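Tryptophan synthase alpha chain (Chlamydia trachomatis, PDB 6V82) probably cleaves indoleglycerol phosphate by a retro-aldol reaction into indole and glyceraldehyde 3-phosphate, as the alpha subunit of tryptophan synthase. Local coordinates at residues Pro57-Ser62 with Ala229-Thr234. Sequence-based numbering, arbitrary orientation.
Sequences PEIQVS and AFVHQT
His232 gives its ND1 proton to OE1 of Glu58 across 2.7 Å, in a bond that is almost straight (N-H...O angle 176°). The acceptor lies practically in the imidazole plane, at the ring edge, whereas from the glutamate's side the donor arrives well above the carboxylate plane. The two flat groups are turned 48° against each other. A bend at chi2 folds the glutamate chain so that OE2 rests against the backbone end of the histidine, 3.4 Å from His232 CB, while OE1 reaches the ring.

Beside this polar pair lies a largely apolar patch. Val231 points toward segment 57-62, and its CG1, anti to the backbone N, meets Ser62 CB at 3.7 Å. Ile59 crosses the valine at about a right angle, its terminal CD1 being 4.0 Å from Val231 CG1. The hydroxyl of Ser62 borders the same methyl but finds its polar partners in Thr19 and Asp22. Tyr17, on strand 13-19, touches both Ile59 and Val231.

The segment axes come within 10.0 Å at an angle of 55°, joining helix 57-68, which follows strand 42-46 of the TIM barrel, to the short helix 229-236, which follows strand 223-226 and precedes helix 241-250; strand 13-19 lies between those two strands in the sheet. Ile59 also neighbours Asp55, a predicted proton acceptor. The contact thus combines a directional His-carboxylate bond between partly exposed residues with buried aliphatic packing, and the glutamate, if ionised as is likely, would be expected to raise the proton affinity of the imidazole.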
ATOM      1  N   PRO A  57     -19.663 -22.561  20.273  1.00 48.98           N
ATOM      2  CA  PRO A  57     -18.211 -22.798  20.412  1.00 48.76           C
ATOM      3  C   PRO A  57     -17.837 -23.968  21.317  1.00 49.09           C
ATOM      4  O   PRO A  57     -16.856 -24.671  21.041  1.00 45.87           O
ATOM      5  CB  PRO A  57     -17.710 -21.465  20.983  1.00 48.35           C
ATOM      6  CG  PRO A  57     -18.710 -20.470  20.537  1.00 45.12           C
ATOM      7  CD  PRO A  57     -20.024 -21.164  20.559  1.00 39.05           C
ATOM      8  N   GLU A  58     -18.584 -24.183  22.402  1.00 50.90           N
ATOM      9  CA  GLU A  58     -18.316 -25.304  23.293  1.00 51.00           C
ATOM     10  C   GLU A  58     -18.289 -26.610  22.522  1.00 47.28           C
ATOM     11  O   GLU A  58     -17.394 -27.441  22.702  1.00 45.90           O
ATOM     12  CB  GLU A  58     -19.383 -25.363  24.388  1.00 62.02           C
ATOM     13  CG  GLU A  58     -19.048 -24.620  25.670  1.00 75.56           C
ATOM     14  CD  GLU A  58     -18.453 -25.535  26.722  1.00 84.27           C
ATOM     15  OE1 GLU A  58     -17.805 -25.026  27.663  1.00 89.90           O
ATOM     16  OE2 GLU A  58     -18.633 -26.767  26.604  1.00 87.08           O
ATOM     17  N   ILE A  59     -19.279 -26.802  21.653  1.00 45.44           N
ATOM     18  CA  ILE A  59     -19.370 -28.031  20.885  1.00 43.09           C
ATOM     19  C   ILE A  59     -18.332 -28.043  19.771  1.00 42.34           C
ATOM     20  O   ILE A  59     -17.815 -29.109  19.403  1.00 41.22           O
ATOM     21  CB  ILE A  59     -20.808 -28.176  20.361  1.00 45.38           C
ATOM     22  CG1 ILE A  59     -21.780 -28.123  21.546  1.00 50.95           C
ATOM     23  CG2 ILE A  59     -20.983 -29.466  19.592  1.00 42.71           C
ATOM     24  CD1 ILE A  59     -21.430 -29.083  22.681  1.00 49.26           C
ATOM     25  N   GLN A  60     -17.998 -26.868  19.228  1.00 37.48           N
ATOM     26  CA  GLN A  60     -16.933 -26.783  18.235  1.00 40.75           C
ATOM     27  C   GLN A  60     -15.621 -27.320  18.805  1.00 39.19           C
ATOM     28  O   GLN A  60     -14.988 -28.195  18.206  1.00 35.66           O
ATOM     29  CB  GLN A  60     -16.784 -25.334  17.751  1.00 47.16           C
ATOM     30  CG  GLN A  60     -16.005 -25.169  16.448  1.00 59.77           C
ATOM     31  CD  GLN A  60     -16.643 -24.158  15.483  1.00 71.86           C
ATOM     32  OE1 GLN A  60     -16.477 -24.255  14.260  1.00 74.35           O
ATOM     33  NE2 GLN A  60     -17.372 -23.185  16.032  1.00 74.56           N
ATOM     34  N   VAL A  61     -15.225 -26.836  19.992  1.00 36.74           N
ATOM     35  CA  VAL A  61     -13.990 -27.298  20.628  1.00 35.65           C
ATOM     36  C   VAL A  61     -14.070 -28.782  20.996  1.00 40.35           C
ATOM     37  O   VAL A  61     -13.061 -29.501  20.940  1.00 40.93           O
ATOM     38  CB  VAL A  61     -13.678 -26.418  21.852  1.00 37.67           C
ATOM     39  CG1 VAL A  61     -12.567 -27.016  22.678  1.00 35.98           C
ATOM     40  CG2 VAL A  61     -13.282 -25.037  21.390  1.00 38.78           C
ATOM     41  N   SER A  62     -15.261 -29.263  21.370  1.00 31.44           N
ATOM     42  CA  SER A  62     -15.457 -30.690  21.606  1.00 35.14           C
ATOM     43  C   SER A  62     -15.173 -31.504  20.345  1.00 34.18           C
ATOM     44  O   SER A  62     -14.462 -32.515  20.384  1.00 27.95           O
ATOM     45  CB  SER A  62     -16.888 -30.938  22.095  1.00 38.62           C
ATOM     46  OG  SER A  62     -17.146 -32.322  22.264  1.00 33.72           O
ATOM     47  N   ALA A 229     -24.493 -29.024  28.529  1.00 39.50           N
ATOM     48  CA  ALA A 229     -24.083 -29.190  29.925  1.00 39.94           C
ATOM     49  C   ALA A 229     -23.181 -30.406  30.119  1.00 42.96           C
ATOM     50  O   ALA A 229     -22.150 -30.313  30.795  1.00 42.06           O
ATOM     51  CB  ALA A 229     -25.312 -29.277  30.834  1.00 37.10           C
ATOM     52  N   PHE A 230     -23.545 -31.549  29.519  1.00 43.42           N
ATOM     53  CA  PHE A 230     -22.762 -32.773  29.678  1.00 38.05           C
ATOM     54  C   PHE A 230     -21.361 -32.614  29.094  1.00 38.26           C
ATOM     55  O   PHE A 230     -20.364 -32.950  29.745  1.00 40.90           O
ATOM     56  CB  PHE A 230     -23.488 -33.950  29.021  1.00 38.33           C
ATOM     57  CG  PHE A 230     -24.795 -34.310  29.687  1.00 40.11           C
ATOM     58  CD1 PHE A 230     -24.893 -34.368  31.069  1.00 41.14           C
ATOM     59  CD2 PHE A 230     -25.925 -34.583  28.928  1.00 34.68           C
ATOM     60  CE1 PHE A 230     -26.098 -34.698  31.681  1.00 41.23           C
ATOM     61  CE2 PHE A 230     -27.130 -34.913  29.534  1.00 34.58           C
ATOM     62  CZ  PHE A 230     -27.216 -34.968  30.914  1.00 38.33           C
ATOM     63  N   VAL A 231     -21.269 -32.106  27.862  1.00 36.95           N
ATOM     64  CA  VAL A 231     -19.964 -31.880  27.241  1.00 45.34           C
ATOM     65  C   VAL A 231     -19.123 -30.952  28.108  1.00 46.80           C
ATOM     66  O   VAL A 231     -17.950 -31.225  28.399  1.00 45.56           O
ATOM     67  CB  VAL A 231     -20.138 -31.318  25.816  1.00 44.54           C
ATOM     68  CG1 VAL A 231     -18.821 -30.749  25.285  1.00 42.41           C
ATOM     69  CG2 VAL A 231     -20.670 -32.395  24.888  1.00 40.69           C
ATOM     70  N   HIS A 232     -19.719 -29.849  28.548  1.00 48.08           N
ATOM     71  CA  HIS A 232     -18.986 -28.897  29.372  1.00 50.89           C
ATOM     72  C   HIS A 232     -18.495 -29.548  30.659  1.00 50.04           C
ATOM     73  O   HIS A 232     -17.384 -29.267  31.123  1.00 51.33           O
ATOM     74  CB  HIS A 232     -19.874 -27.694  29.673  1.00 44.03           C
ATOM     75  CG  HIS A 232     -19.262 -26.720  30.620  1.00 50.32           C
ATOM     76  ND1 HIS A 232     -18.459 -25.682  30.200  1.00 52.50           N
ATOM     77  CD2 HIS A 232     -19.328 -26.626  31.968  1.00 51.84           C
ATOM     78  CE1 HIS A 232     -18.060 -24.986  31.249  1.00 53.79           C
ATOM     79  NE2 HIS A 232     -18.573 -25.538  32.335  1.00 55.15           N
ATOM     80  N   GLN A 233     -19.303 -30.438  31.238  1.00 49.86           N
ATOM     81  CA  GLN A 233     -18.905 -31.100  32.473  1.00 48.16           C
ATOM     82  C   GLN A 233     -17.689 -32.001  32.265  1.00 47.79           C
ATOM     83  O   GLN A 233     -16.838 -32.099  33.158  1.00 50.38           O
ATOM     84  CB  GLN A 233     -20.090 -31.886  33.049  1.00 42.03           C
ATOM     85  CG  GLN A 233     -19.777 -32.714  34.290  1.00 45.62           C
ATOM     86  CD  GLN A 233     -19.092 -31.909  35.395  1.00 54.70           C
ATOM     87  OE1 GLN A 233     -19.302 -30.703  35.531  1.00 55.72           O
ATOM     88  NE2 GLN A 233     -18.263 -32.581  36.189  1.00 58.23           N
ATOM     89  N   THR A 234     -17.562 -32.642  31.097  1.00 42.84           N
ATOM     90  CA  THR A 234     -16.380 -33.468  30.881  1.00 44.85           C
ATOM     91  C   THR A 234     -15.111 -32.627  30.873  1.00 51.73           C
ATOM     92  O   THR A 234     -14.025 -33.160  31.112  1.00 58.20           O
ATOM     93  CB  THR A 234     -16.491 -34.291  29.582  1.00 46.12           C
ATOM     94  OG1 THR A 234     -16.378 -33.441  28.436  1.00 45.71           O
ATOM     95  CG2 THR A 234     -17.819 -35.062  29.516  1.00 33.72           C
TER